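Local coordinates for protein nitroreductase (Bacteroides fragilis NCTC 9343, PDB 3EK3) that binds flavin mononucleotide and probably uses NAD(P)H to reduce nitro compounds or similar substrates, at residues G43-T52 against L97-W108. Residues are numbered along the deposited sequence; the frame is centred on the assembly and turned at random.
Sequences GMHYETWHFT and LVIVSNEPKQWW. With FMN (flavin mononucleotide), chain B.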
loop_
_atom_site.group_PDB
_atom_site.type_symbol
_atom_site.label_atom_id
_atom_site.label_comp_id
_atom_site.label_asym_id
_atom_site.label_seq_id
_atom_site.Cartn_x
_atom_site.Cartn_y
_atom_site.Cartn_z
ATOM N N GLY A 43 5.780 -8.111 4.294
ATOM C CA GLY A 43 6.938 -8.830 3.832
ATOM C C GLY A 43 7.321 -9.861 4.856
ATOM O O GLY A 43 7.399 -9.539 6.057
HETATM N N MSE A 44 7.535 -11.093 4.386
HETATM C CA MSE A 44 7.946 -12.238 5.245
HETATM C C MSE A 44 6.930 -12.580 6.335
HETATM O O MSE A 44 7.250 -13.295 7.302
HETATM C CB MSE A 44 9.323 -11.955 5.865
HETATM C CG MSE A 44 10.419 -11.801 4.826
HETATM SE SE MSE A 44 10.845 -13.505 4.002
HETATM C CE MSE A 44 11.379 -14.432 5.584
ATOM N N HIS A 45 5.690 -12.095 6.181
ATOM C CA HIS A 45 4.686 -12.162 7.234
ATOM C C HIS A 45 5.274 -11.662 8.572
ATOM O O HIS A 45 4.943 -12.167 9.633
ATOM C CB HIS A 45 4.125 -13.589 7.336
ATOM C CG HIS A 45 2.893 -13.696 8.174
ATOM N ND1 HIS A 45 1.855 -12.799 8.076
ATOM C CD2 HIS A 45 2.574 -14.539 9.192
ATOM C CE1 HIS A 45 0.924 -13.118 8.964
ATOM N NE2 HIS A 45 1.341 -14.162 9.654
ATOM N N TYR A 46 6.146 -10.662 8.541
ATOM C CA TYR A 46 6.698 -10.176 9.810
ATOM C C TYR A 46 5.665 -9.514 10.732
ATOM O O TYR A 46 5.837 -9.565 11.949
ATOM C CB TYR A 46 7.882 -9.255 9.594
ATOM C CG TYR A 46 9.141 -9.917 9.133
ATOM C CD1 TYR A 46 9.469 -11.204 9.532
ATOM C CD2 TYR A 46 10.071 -9.212 8.371
ATOM C CE1 TYR A 46 10.622 -11.786 9.141
ATOM C CE2 TYR A 46 11.274 -9.794 7.981
ATOM C CZ TYR A 46 11.532 -11.082 8.364
ATOM O OH TYR A 46 12.705 -11.684 8.002
ATOM N N GLU A 47 4.627 -8.876 10.183
ATOM C CA GLU A 47 3.631 -8.163 11.005
ATOM C C GLU A 47 4.265 -7.299 12.099
ATOM O O GLU A 47 3.811 -7.324 13.257
ATOM C CB GLU A 47 2.681 -9.141 11.687
ATOM C CG GLU A 47 1.839 -9.936 10.763
ATOM C CD GLU A 47 0.957 -10.938 11.478
ATOM O OE1 GLU A 47 1.486 -11.971 11.951
ATOM O OE2 GLU A 47 -0.282 -10.706 11.520
ATOM N N THR A 48 5.321 -6.561 11.756
ATOM C CA THR A 48 6.015 -5.752 12.740
ATOM C C THR A 48 5.330 -4.388 12.936
ATOM O O THR A 48 5.707 -3.613 13.811
ATOM C CB THR A 48 7.500 -5.559 12.354
ATOM O OG1 THR A 48 7.569 -5.219 10.962
ATOM C CG2 THR A 48 8.268 -6.831 12.604
ATOM N N TRP A 49 4.338 -4.102 12.109
ATOM C CA TRP A 49 3.597 -2.840 12.177
ATOM C C TRP A 49 2.861 -2.675 13.507
ATOM O O TRP A 49 2.619 -3.639 14.250
ATOM C CB TRP A 49 2.570 -2.734 11.035
ATOM C CG TRP A 49 1.760 -4.001 10.723
ATOM C CD1 TRP A 49 1.249 -4.919 11.610
ATOM C CD2 TRP A 49 1.402 -4.466 9.433
ATOM N NE1 TRP A 49 0.616 -5.910 10.946
ATOM C CE2 TRP A 49 0.690 -5.661 9.601
ATOM C CE3 TRP A 49 1.606 -3.986 8.136
ATOM C CZ2 TRP A 49 0.207 -6.386 8.528
ATOM C CZ3 TRP A 49 1.101 -4.703 7.079
ATOM C CH2 TRP A 49 0.419 -5.889 7.283
ATOM N N HIS A 50 2.492 -1.433 13.794
ATOM C CA HIS A 50 1.565 -1.132 14.873
ATOM C C HIS A 50 0.561 -0.109 14.367
ATOM O O HIS A 50 0.904 0.759 13.576
ATOM C CB HIS A 50 2.275 -0.545 16.095
ATOM C CG HIS A 50 1.525 -0.755 17.373
ATOM N ND1 HIS A 50 1.581 -1.936 18.082
ATOM C CD2 HIS A 50 0.677 0.052 18.050
ATOM C CE1 HIS A 50 0.789 -1.847 19.142
ATOM N NE2 HIS A 50 0.225 -0.652 19.139
ATOM N N PHE A 51 -0.665 -0.243 14.858
ATOM C CA PHE A 51 -1.776 0.605 14.507
ATOM C C PHE A 51 -2.284 1.258 15.789
ATOM O O PHE A 51 -2.859 0.579 16.628
ATOM C CB PHE A 51 -2.895 -0.233 13.887
ATOM C CG PHE A 51 -2.434 -1.204 12.804
ATOM C CD1 PHE A 51 -1.857 -0.748 11.657
ATOM C CD2 PHE A 51 -2.563 -2.584 12.970
ATOM C CE1 PHE A 51 -1.460 -1.633 10.655
ATOM C CE2 PHE A 51 -2.153 -3.485 11.967
ATOM C CZ PHE A 51 -1.577 -2.983 10.812
ATOM N N THR A 52 -2.049 2.562 15.941
ATOM C CA THR A 52 -2.431 3.305 17.139
ATOM C C THR A 52 -3.602 4.204 16.769
ATOM O O THR A 52 -3.432 5.238 16.127
ATOM C CB THR A 52 -1.236 4.123 17.717
ATOM O OG1 THR A 52 -0.124 3.242 17.903
ATOM C CG2 THR A 52 -1.604 4.722 19.070
ATOM N N LEU A 97 -7.854 9.382 14.258
ATOM C CA LEU A 97 -6.669 9.227 13.439
ATOM C C LEU A 97 -5.946 7.946 13.824
ATOM O O LEU A 97 -5.597 7.759 14.988
ATOM C CB LEU A 97 -5.738 10.398 13.661
ATOM C CG LEU A 97 -4.500 10.480 12.788
ATOM C CD1 LEU A 97 -4.849 10.801 11.340
ATOM C CD2 LEU A 97 -3.598 11.535 13.356
ATOM N N VAL A 98 -5.702 7.085 12.846
ATOM C CA VAL A 98 -4.936 5.859 13.072
ATOM C C VAL A 98 -3.503 6.080 12.612
ATOM O O VAL A 98 -3.220 6.347 11.420
ATOM C CB VAL A 98 -5.485 4.662 12.343
ATOM C CG1 VAL A 98 -4.783 3.368 12.777
ATOM C CG2 VAL A 98 -6.952 4.532 12.605
ATOM N N ILE A 99 -2.597 6.014 13.569
ATOM C CA ILE A 99 -1.181 6.165 13.280
ATOM C C ILE A 99 -0.600 4.798 12.926
ATOM O O ILE A 99 -0.628 3.895 13.747
ATOM C CB ILE A 99 -0.429 6.728 14.518
ATOM C CG1 ILE A 99 -1.035 8.085 14.921
ATOM C CG2 ILE A 99 1.080 6.868 14.231
ATOM C CD1 ILE A 99 -0.582 8.627 16.268
ATOM N N VAL A 100 -0.047 4.669 11.720
ATOM C CA VAL A 100 0.416 3.357 11.237
ATOM C C VAL A 100 1.947 3.429 11.221
ATOM O O VAL A 100 2.539 4.213 10.489
ATOM C CB VAL A 100 -0.204 2.958 9.876
ATOM C CG1 VAL A 100 0.300 1.541 9.440
ATOM C CG2 VAL A 100 -1.779 2.921 9.940
ATOM N N SER A 101 2.580 2.602 12.059
ATOM C CA SER A 101 4.036 2.682 12.267
ATOM C C SER A 101 4.670 1.324 11.984
ATOM O O SER A 101 3.993 0.335 11.965
ATOM C CB SER A 101 4.363 3.124 13.690
ATOM O OG SER A 101 3.920 2.207 14.685
ATOM N N ASN A 102 5.985 1.302 11.804
ATOM C CA ASN A 102 6.688 0.042 11.587
ATOM C C ASN A 102 8.109 0.258 11.984
ATOM O O ASN A 102 8.569 1.387 11.996
ATOM C CB ASN A 102 6.577 -0.376 10.108
ATOM C CG ASN A 102 6.754 -1.902 9.875
ATOM O OD1 ASN A 102 7.005 -2.676 10.793
ATOM N ND2 ASN A 102 6.651 -2.313 8.611
ATOM N N GLU A 103 8.809 -0.831 12.290
ATOM C CA GLU A 103 10.245 -0.756 12.448
ATOM C C GLU A 103 10.853 -0.560 11.066
ATOM O O GLU A 103 10.382 -1.082 10.066
ATOM C CB GLU A 103 10.780 -1.998 13.155
ATOM C CG GLU A 103 10.603 -3.279 12.421
ATOM C CD GLU A 103 11.147 -4.500 13.212
ATOM O OE1 GLU A 103 10.872 -4.614 14.442
ATOM O OE2 GLU A 103 11.838 -5.323 12.567
ATOM N N PRO A 104 11.901 0.245 10.996
ATOM C CA PRO A 104 12.509 0.568 9.728
ATOM C C PRO A 104 13.592 -0.426 9.237
ATOM O O PRO A 104 14.253 -0.160 8.238
ATOM C CB PRO A 104 13.086 1.938 10.010
ATOM C CG PRO A 104 13.514 1.848 11.442
ATOM C CD PRO A 104 12.465 1.039 12.101
ATOM N N LYS A 105 13.679 -1.587 9.866
ATOM C CA LYS A 105 14.685 -2.605 9.552
ATOM C C LYS A 105 14.701 -3.003 8.072
ATOM O O LYS A 105 15.753 -3.067 7.463
ATOM C CB LYS A 105 14.430 -3.839 10.414
ATOM C CG LYS A 105 15.487 -4.941 10.305
ATOM C CD LYS A 105 15.279 -6.081 11.323
ATOM C CE LYS A 105 15.265 -5.589 12.791
ATOM N NZ LYS A 105 15.190 -6.722 13.747
ATOM N N GLN A 106 13.548 -3.302 7.503
ATOM C CA GLN A 106 13.459 -3.769 6.100
ATOM C C GLN A 106 13.166 -2.618 5.170
ATOM O O GLN A 106 12.428 -1.694 5.538
ATOM C CB GLN A 106 12.371 -4.826 5.926
ATOM C CG GLN A 106 12.340 -5.945 6.971
ATOM C CD GLN A 106 13.631 -6.728 7.101
ATOM O OE1 GLN A 106 14.441 -6.781 6.190
ATOM N NE2 GLN A 106 13.829 -7.338 8.260
ATOM N N TRP A 107 13.651 -2.692 3.936
ATOM C CA TRP A 107 13.536 -1.534 3.042
ATOM C C TRP A 107 12.104 -1.303 2.629
ATOM O O TRP A 107 11.715 -0.182 2.282
ATOM C CB TRP A 107 14.462 -1.637 1.826
ATOM C CG TRP A 107 14.150 -2.700 0.819
ATOM C CD1 TRP A 107 14.781 -3.899 0.693
ATOM C CD2 TRP A 107 13.204 -2.625 -0.266
ATOM N NE1 TRP A 107 14.287 -4.578 -0.387
ATOM C CE2 TRP A 107 13.313 -3.831 -0.991
ATOM C CE3 TRP A 107 12.302 -1.655 -0.709
ATOM C CZ2 TRP A 107 12.549 -4.089 -2.123
ATOM C CZ3 TRP A 107 11.486 -1.930 -1.823
ATOM C CH2 TRP A 107 11.620 -3.140 -2.513
ATOM N N TRP A 108 11.305 -2.367 2.687
ATOM C CA TRP A 108 9.903 -2.311 2.325
ATOM C C TRP A 108 8.969 -1.963 3.496
ATOM O O TRP A 108 7.731 -2.105 3.378
ATOM C CB TRP A 108 9.495 -3.656 1.729
ATOM C CG TRP A 108 9.657 -4.795 2.680
ATOM C CD1 TRP A 108 8.801 -5.164 3.684
ATOM C CD2 TRP A 108 10.731 -5.736 2.701
ATOM N NE1 TRP A 108 9.307 -6.266 4.339
ATOM C CE2 TRP A 108 10.481 -6.637 3.755
ATOM C CE3 TRP A 108 11.880 -5.911 1.916
ATOM C CZ2 TRP A 108 11.338 -7.708 4.051
ATOM C CZ3 TRP A 108 12.725 -6.964 2.204
ATOM C CH2 TRP A 108 12.455 -7.846 3.272
HETATM N N1 FMN B . 5.709 -13.185 -1.256
HETATM C C2 FMN B . 6.527 -13.871 -2.124
HETATM O O2 FMN B . 6.300 -15.055 -2.392
HETATM N N3 FMN B . 7.637 -13.283 -2.690
HETATM C C4 FMN B . 7.942 -12.000 -2.388
HETATM O O4 FMN B . 8.811 -11.449 -3.084
HETATM C C4A FMN B . 7.104 -11.289 -1.519
HETATM N N5 FMN B . 7.386 -9.981 -1.219
HETATM C C5A FMN B . 6.568 -9.237 -0.392
HETATM C C6 FMN B . 6.873 -7.898 -0.147
HETATM C C7 FMN B . 6.045 -7.113 0.652
HETATM C C7M FMN B . 6.260 -5.603 0.755
HETATM C C8 FMN B . 4.877 -7.683 1.176
HETATM C C8M FMN B . 3.760 -6.771 1.626
HETATM C C9 FMN B . 4.574 -9.025 0.922
HETATM C C9A FMN B . 5.406 -9.815 0.135
HETATM N N10 FMN B . 5.138 -11.170 -0.125
HETATM C C10 FMN B . 5.954 -11.877 -0.977
HETATM C "C1'" FMN B . 3.894 -11.832 0.416
HETATM C "C2'" FMN B . 4.032 -12.078 1.923
HETATM O "O2'" FMN B . 4.903 -13.170 2.160
HETATM C "C3'" FMN B . 2.652 -12.418 2.460
HETATM O "O3'" FMN B . 1.862 -11.252 2.390
HETATM C "C4'" FMN B . 2.685 -12.877 3.931
HETATM O "O4'" FMN B . 3.336 -14.136 4.042
HETATM C "C5'" FMN B . 1.273 -12.986 4.500
HETATM O "O5'" FMN B . 0.532 -13.971 3.792
HETATM P P FMN B . -0.875 -13.636 3.060
HETATM O O1P FMN B . -1.739 -12.945 4.041
HETATM O O2P FMN B . -1.428 -14.945 2.467
HETATM O O3P FMN B . -0.616 -12.619 1.976
HETATM O O HOH W 1 7.843 -6.883 6.740
HETATM O O HOH W 2 1.431 3.200 15.622
#
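With T48 OG1 set between its own backbone N and carbonyl carbon (chi1 46°) and N102 CG turned anti to its backbone N (chi1 -156°), hydroxyl and amide meet: T48 OG1 donates to N102 OD1 at 2.6 Å, in the carbonyl plane and on a lone pair. N102 ND2 is held by A109 O, which fixes the amide's rotation. T48 CG2 lies across the carboxylate of E103, 3.8 Å from CD. Beyond this point the chains run antiparallel: H50 and S101 exchange two backbone hydrogen bonds, as do T52 and I99. Between them F51 and V100 lie side by side, V100 CG1 at the ring edge 3.8 Å from F51 CE1, on the face packed by helix 109-126. On the other face a water joins T52 OG1, I99 O and S101 OG, which is also hydrogen-bonded to H159 ND1. At the loop end, the W108 indole lies beside G43, with NE1 3.5 Å from G43 CA; a second water links W108 NE1 to G43 O. G43 N is 3.3 Å from FMN C8, and W108 CB 3.9 Å from its C7M methyl. Strand 50-54 pairs onward with a strand of the second subunit, whose residues also bind this flavin, an arrangement characteristic of the dimeric, FMN-dependent nitroreductase fold.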